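Long-range contacts in DNA polymerase II large subunit (Pyrococcus horikoshii, PDB 5BKH), which is represented here by its mini-intein, a segment that probably excises itself by protein splicing and that adopts a domain-swapped form in this structure: residues E31-F36 and V75-A80; D82-F87 and E144-P149. All blocks are in the same frame, centred on the assembly; numbering follows the deposited sequence.

How the contacts relate
Contacts 1 and 2 follow each other along the chain, the second opening just after the first closes, with centres about 19 Å apart. Contact 1 sets helix 29-34 on strand 66-78, whereas contact 2 pairs strand 84-89 with strand 135-146 of a different sheet through backbone hydrogen bonds. They meet where the two connections run side by side: Pro79 CB of contact 1 lies 3.9 Å from Glu147 OE2 of contact 2. Arg115 of the second subunit packs on Pro79 and forms a salt bridge with Glu147, so both contacts border the partner copy. This position between two sheets is consistent with the 79-83 and 147-152 connections acting as the hinge of the domain swap.

Contact 1 (E31-F36 and V75-A80); sequences ELYELF and VIKAPA
Leu32, on helix 29-34, makes the first touch on strand 66-78, its branch atom CG lying 4.3 Å from Val75 CG2. Tyr33 follows and supplies the larger part, with 91 Å² of it buried by 75-80. Because CG is anti to the backbone N (chi1 -171°), the ring reaches out from the helix and over the strand beyond Val75. One face receives Lys77 CB, which stands 3.9 Å from the centroid and 13° off the ring normal, a CH-pi contact centred on the ring. Farther along the same lysine, CD approaches Tyr33 CE2 to 3.6 Å, while its ammonium end leads on to a cation-pi contact with Phe152. At the ring edge, in plane, Val75 O comes within 3.4 Å of Tyr33 CE1, and the methyl CG1 of Val75 lies 3.8 Å from Tyr33 CD1. Through this packing the small helix is pressed onto one of the long antiparallel strands of the intein splicing domain, a Hint-type fold that is mostly strand. The hydroxyl of Tyr33 is hydrogen-bonded to Glu39, and Arg48 of strand 45-51 adds a cation-pi contact to the ring. The chain then turns, with Phe36 N bonded to Tyr33 O at 2.9 Å, and the ring of Phe36 comes against Val75. There CG2 of Val75, the methyl that Leu32 also meets, sits over the centre of one face, 3.8 Å from the centroid and 10° off its normal.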
loop_
_atom_site.group_PDB
_atom_site.type_symbol
_atom_site.label_atom_id
_atom_site.label_comp_id
_atom_site.label_asym_id
_atom_site.label_seq_id
_atom_site.Cartn_x
_atom_site.Cartn_y
_atom_site.Cartn_z
ATOM N N GLU A 31 -2.957 -28.736 -12.530
ATOM C CA GLU A 31 -3.091 -29.800 -13.519
ATOM C C GLU A 31 -3.666 -29.266 -14.822
ATOM O O GLU A 31 -3.222 -29.649 -15.908
ATOM C CB GLU A 31 -3.971 -30.926 -12.979
ATOM C CG GLU A 31 -3.495 -31.522 -11.669
ATOM C CD GLU A 31 -4.340 -32.700 -11.222
ATOM O OE1 GLU A 31 -4.509 -33.649 -12.014
ATOM O OE2 GLU A 31 -4.835 -32.678 -10.076
ATOM N N LEU A 32 -4.661 -28.381 -14.734
ATOM C CA LEU A 32 -5.252 -27.827 -15.946
ATOM C C LEU A 32 -4.213 -27.062 -16.756
ATOM O O LEU A 32 -4.201 -27.127 -17.992
ATOM C CB LEU A 32 -6.432 -26.928 -15.584
ATOM C CG LEU A 32 -7.105 -26.215 -16.755
ATOM C CD1 LEU A 32 -7.568 -27.229 -17.787
ATOM C CD2 LEU A 32 -8.266 -25.360 -16.271
ATOM N N TYR A 33 -3.329 -26.334 -16.072
ATOM C CA TYR A 33 -2.231 -25.665 -16.757
ATOM C C TYR A 33 -1.296 -26.679 -17.404
ATOM O O TYR A 33 -0.968 -26.574 -18.592
ATOM C CB TYR A 33 -1.465 -24.775 -15.778
ATOM C CG TYR A 33 -0.445 -23.893 -16.452
ATOM C CD1 TYR A 33 -0.834 -22.926 -17.368
ATOM C CD2 TYR A 33 0.911 -24.048 -16.196
ATOM C CE1 TYR A 33 0.098 -22.123 -17.997
ATOM C CE2 TYR A 33 1.851 -23.251 -16.822
ATOM C CZ TYR A 33 1.439 -22.293 -17.722
ATOM O OH TYR A 33 2.368 -21.501 -18.346
ATOM N N GLU A 34 -0.866 -27.684 -16.638
ATOM C CA GLU A 34 0.020 -28.704 -17.185
ATOM C C GLU A 34 -0.657 -29.593 -18.222
ATOM O O GLU A 34 0.005 -30.471 -18.784
ATOM C CB GLU A 34 0.600 -29.553 -16.054
ATOM C CG GLU A 34 1.855 -28.944 -15.445
ATOM C CD GLU A 34 1.927 -29.112 -13.943
ATOM O OE1 GLU A 34 1.137 -29.907 -13.389
ATOM O OE2 GLU A 34 2.772 -28.439 -13.315
ATOM N N LEU A 35 -1.946 -29.395 -18.481
ATOM C CA LEU A 35 -2.659 -30.066 -19.560
ATOM C C LEU A 35 -2.633 -29.274 -20.860
ATOM O O LEU A 35 -3.211 -29.721 -21.856
ATOM C CB LEU A 35 -4.109 -30.331 -19.147
ATOM C CG LEU A 35 -4.481 -31.756 -18.741
ATOM C CD1 LEU A 35 -3.656 -32.234 -17.558
ATOM C CD2 LEU A 35 -5.965 -31.804 -18.409
ATOM N N PHE A 36 -2.000 -28.108 -20.867
ATOM C CA PHE A 36 -1.793 -27.309 -22.064
ATOM C C PHE A 36 -0.297 -27.228 -22.340
ATOM O O PHE A 36 0.526 -27.709 -21.557
ATOM C CB PHE A 36 -2.393 -25.904 -21.904
ATOM C CG PHE A 36 -3.888 -25.856 -22.068
ATOM C CD1 PHE A 36 -4.720 -26.548 -21.201
ATOM C CD2 PHE A 36 -4.463 -25.115 -23.088
ATOM C CE1 PHE A 36 -6.090 -26.506 -21.356
ATOM C CE2 PHE A 36 -5.833 -25.068 -23.244
ATOM C CZ PHE A 36 -6.646 -25.766 -22.379
ATOM N N VAL A 75 -4.916 -20.687 -20.477
ATOM C CA VAL A 75 -4.678 -20.942 -19.061
ATOM C C VAL A 75 -3.426 -20.175 -18.660
ATOM O O VAL A 75 -2.404 -20.231 -19.354
ATOM C CB VAL A 75 -4.536 -22.443 -18.756
ATOM C CG1 VAL A 75 -4.615 -22.689 -17.254
ATOM C CG2 VAL A 75 -5.609 -23.226 -19.475
ATOM N N ILE A 76 -3.508 -19.455 -17.548
ATOM C CA ILE A 76 -2.498 -18.479 -17.169
ATOM C C ILE A 76 -1.925 -18.854 -15.810
ATOM O O ILE A 76 -2.645 -19.333 -14.929
ATOM C CB ILE A 76 -3.088 -17.055 -17.154
ATOM C CG1 ILE A 76 -3.612 -16.698 -18.546
ATOM C CG2 ILE A 76 -2.053 -16.041 -16.698
ATOM C CD1 ILE A 76 -4.010 -15.247 -18.698
ATOM N N LYS A 77 -0.621 -18.637 -15.654
ATOM C CA LYS A 77 0.100 -18.935 -14.423
ATOM C C LYS A 77 0.934 -17.714 -14.075
ATOM O O LYS A 77 1.813 -17.318 -14.849
ATOM C CB LYS A 77 0.978 -20.177 -14.596
ATOM C CG LYS A 77 1.938 -20.470 -13.459
ATOM C CD LYS A 77 2.965 -21.511 -13.900
ATOM C CE LYS A 77 3.937 -21.867 -12.788
ATOM N NZ LYS A 77 3.252 -22.549 -11.656
ATOM N N ALA A 78 0.638 -17.098 -12.930
ATOM C CA ALA A 78 1.334 -15.886 -12.525
ATOM C C ALA A 78 2.342 -16.224 -11.443
ATOM O O ALA A 78 1.950 -16.751 -10.391
ATOM C CB ALA A 78 0.353 -14.835 -12.022
ATOM N N PRO A 79 3.627 -15.958 -11.660
ATOM C CA PRO A 79 4.636 -16.320 -10.659
ATOM C C PRO A 79 4.433 -15.560 -9.360
ATOM O O PRO A 79 3.807 -14.497 -9.313
ATOM C CB PRO A 79 5.967 -15.933 -11.321
ATOM C CG PRO A 79 5.635 -15.294 -12.625
ATOM C CD PRO A 79 4.205 -15.541 -12.947
ATOM N N ALA A 80 4.990 -16.128 -8.292
ATOM C CA ALA A 80 4.960 -15.486 -6.989
ATOM C C ALA A 80 5.565 -14.088 -7.065
ATOM O O ALA A 80 6.373 -13.780 -7.945
ATOM C CB ALA A 80 5.721 -16.334 -5.970
#

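Contact 2 (D82-F87 and E144-P149); sequences DHLIRF and EFIEPP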
loop_
_atom_site.group_PDB
_atom_site.type_symbol
_atom_site.label_atom_id
_atom_site.label_comp_id
_atom_site.label_asym_id
_atom_site.label_seq_id
_atom_site.Cartn_x
_atom_site.Cartn_y
_atom_site.Cartn_z
ATOM N N ASP A 82 7.486 -12.292 -4.495
ATOM C CA ASP A 82 8.858 -12.488 -4.062
ATOM C C ASP A 82 9.125 -13.977 -3.889
ATOM O O ASP A 82 8.215 -14.807 -3.937
ATOM C CB ASP A 82 9.142 -11.725 -2.762
ATOM C CG ASP A 82 8.153 -12.053 -1.661
ATOM O OD1 ASP A 82 8.246 -11.434 -0.580
ATOM O OD2 ASP A 82 7.280 -12.924 -1.873
ATOM N N HIS A 83 10.394 -14.307 -3.685
ATOM C CA HIS A 83 10.832 -15.690 -3.607
ATOM C C HIS A 83 11.562 -15.932 -2.293
ATOM O O HIS A 83 11.983 -14.996 -1.608
ATOM C CB HIS A 83 11.739 -16.035 -4.789
ATOM C CG HIS A 83 12.590 -14.889 -5.237
ATOM N ND1 HIS A 83 12.331 -14.175 -6.386
ATOM C CD2 HIS A 83 13.693 -14.328 -4.685
ATOM C CE1 HIS A 83 13.238 -13.223 -6.525
ATOM N NE2 HIS A 83 14.076 -13.296 -5.506
ATOM N N LEU A 84 11.707 -17.202 -1.945
ATOM C CA LEU A 84 12.433 -17.584 -0.745
ATOM C C LEU A 84 13.806 -18.129 -1.104
ATOM O O LEU A 84 14.090 -18.472 -2.255
ATOM C CB LEU A 84 11.674 -18.637 0.065
ATOM C CG LEU A 84 10.303 -18.235 0.587
ATOM C CD1 LEU A 84 9.248 -18.993 -0.171
ATOM C CD2 LEU A 84 10.209 -18.510 2.075
ATOM N N ILE A 85 14.654 -18.208 -0.089
ATOM C CA ILE A 85 15.962 -18.826 -0.199
ATOM C C ILE A 85 15.874 -20.207 0.435
ATOM O O ILE A 85 15.337 -20.360 1.543
ATOM C CB ILE A 85 17.039 -17.967 0.480
ATOM C CG1 ILE A 85 17.575 -16.920 -0.488
ATOM C CG2 ILE A 85 18.198 -18.829 0.904
ATOM C CD1 ILE A 85 18.567 -15.973 0.148
ATOM N N ARG A 86 16.390 -21.211 -0.269
ATOM C CA ARG A 86 16.388 -22.601 0.166
ATOM C C ARG A 86 17.830 -23.048 0.364
ATOM O O ARG A 86 18.628 -23.026 -0.583
ATOM C CB ARG A 86 15.692 -23.493 -0.861
ATOM C CG ARG A 86 15.395 -24.895 -0.359
ATOM C CD ARG A 86 14.359 -25.582 -1.228
ATOM N NE ARG A 86 14.803 -26.902 -1.656
ATOM C CZ ARG A 86 14.703 -28.002 -0.919
ATOM N NH1 ARG A 86 14.159 -27.981 0.287
ATOM N NH2 ARG A 86 15.156 -29.152 -1.408
ATOM N N PHE A 87 18.153 -23.434 1.595
ATOM C CA PHE A 87 19.446 -23.991 1.961
ATOM C C PHE A 87 19.294 -25.505 2.063
ATOM O O PHE A 87 18.578 -26.009 2.938
ATOM C CB PHE A 87 19.932 -23.418 3.290
ATOM C CG PHE A 87 20.093 -21.927 3.299
ATOM C CD1 PHE A 87 21.105 -21.321 2.576
ATOM C CD2 PHE A 87 19.248 -21.131 4.061
ATOM C CE1 PHE A 87 21.261 -19.945 2.596
ATOM C CE2 PHE A 87 19.402 -19.759 4.086
ATOM C CZ PHE A 87 20.416 -19.165 3.353
ATOM N N GLU A 144 19.359 -22.224 -3.312
ATOM C CA GLU A 144 18.419 -22.083 -4.416
ATOM C C GLU A 144 17.418 -20.981 -4.108
ATOM O O GLU A 144 16.824 -20.964 -3.028
ATOM C CB GLU A 144 17.668 -23.395 -4.669
ATOM C CG GLU A 144 17.853 -23.977 -6.058
ATOM C CD GLU A 144 17.078 -25.267 -6.249
ATOM O OE1 GLU A 144 16.956 -26.040 -5.276
ATOM O OE2 GLU A 144 16.590 -25.505 -7.373
ATOM N N PHE A 145 17.209 -20.081 -5.056
ATOM C CA PHE A 145 16.121 -19.114 -4.957
ATOM C C PHE A 145 14.874 -19.773 -5.535
ATOM O O PHE A 145 14.806 -20.038 -6.740
ATOM C CB PHE A 145 16.479 -17.821 -5.681
ATOM C CG PHE A 145 17.346 -16.903 -4.870
ATOM C CD1 PHE A 145 18.707 -17.142 -4.752
ATOM C CD2 PHE A 145 16.804 -15.809 -4.217
ATOM C CE1 PHE A 145 19.511 -16.304 -4.001
ATOM C CE2 PHE A 145 17.603 -14.965 -3.467
ATOM C CZ PHE A 145 18.959 -15.213 -3.359
ATOM N N ILE A 146 13.898 -20.060 -4.675
ATOM C CA ILE A 146 12.759 -20.889 -5.045
ATOM C C ILE A 146 11.464 -20.100 -4.896
ATOM O O ILE A 146 11.348 -19.182 -4.074
ATOM C CB ILE A 146 12.701 -22.191 -4.215
ATOM C CG1 ILE A 146 12.720 -21.891 -2.715
ATOM C CG2 ILE A 146 13.850 -23.115 -4.583
ATOM C CD1 ILE A 146 11.345 -21.867 -2.074
ATOM N N GLU A 147 10.482 -20.479 -5.709
ATOM C CA GLU A 147 9.138 -19.926 -5.637
ATOM C C GLU A 147 8.190 -21.020 -5.176
ATOM O O GLU A 147 8.012 -22.019 -5.890
ATOM C CB GLU A 147 8.701 -19.378 -6.994
ATOM C CG GLU A 147 9.544 -18.226 -7.486
ATOM C CD GLU A 147 9.225 -17.853 -8.916
ATOM O OE1 GLU A 147 9.014 -18.769 -9.737
ATOM O OE2 GLU A 147 9.188 -16.645 -9.219
ATOM N N PRO A 148 7.573 -20.892 -4.008
ATOM C CA PRO A 148 6.704 -21.961 -3.507
ATOM C C PRO A 148 5.475 -22.111 -4.384
ATOM O O PRO A 148 4.811 -21.114 -4.702
ATOM C CB PRO A 148 6.338 -21.477 -2.094
ATOM C CG PRO A 148 6.460 -19.996 -2.164
ATOM C CD PRO A 148 7.579 -19.712 -3.126
ATOM N N PRO A 149 5.173 -23.334 -4.835
ATOM C CA PRO A 149 3.941 -23.560 -5.603
ATOM C C PRO A 149 2.701 -22.950 -4.979
ATOM O O PRO A 149 1.800 -22.524 -5.710
ATOM C CB PRO A 149 3.854 -25.089 -5.637
ATOM C CG PRO A 149 5.265 -25.595 -5.342
ATOM C CD PRO A 149 6.143 -24.414 -5.058
#
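Leu84 O accepts one hydrogen bond from the facing strand, from Ile146 N at 2.9 Å with the donor tilted 21° out of the carbonyl plane, and a weaker C-H...O contact from Phe145 CA at 3.4 Å lies beside it. The reciprocal bond, Leu84 N to Ile146 O, is also 2.9 Å, closing a hydrogen-bonded antiparallel pair. Two residues on, Arg86 N reaches Glu144 O at 2.8 Å and Glu144 N returns to Arg86 O. Between these pairs, Ile85 faces Phe145 in a non-hydrogen-bonded pair, and both side chains leave the sheet on the same side. Ile85 CG1 lies over one face of the Phe145 ring, 3.8 Å from its centroid and offset toward the rim, while His83 CD2 comes at the ring edge, in plane, 3.5 Å from Phe145 CD2. Phe145 stacks on Phe145 of the second subunit, and His83 NE2 is hydrogen-bonded to His83 NE2 there. Were Phe145 replaced by an alanine, Ile85 and His83 would probably lose their aromatic neighbour and the partner copy's ring its stacking mate, opening a gap on this face. The opposite face carries Leu84, Arg86, Glu144 and Ile146. Ile146 CG1 stands between its backbone N and carbonyl carbon (chi1 54°), which brings it 3.9 Å from Arg86 CB and lets its CD1 reach Leu84. Leu84 CD1 runs on to Pro148 CD, 3.5 Å away, where the ladder has ended. The guanidinium of Arg86 is too far from Glu144 for a salt bridge and pairs with Glu88. With its strand segments 138° apart in direction, this is a twisted antiparallel beta ladder, joining neighbouring strands 84-89 and 135-146 in a sheet of the Hint-type intein that borders the second subunit.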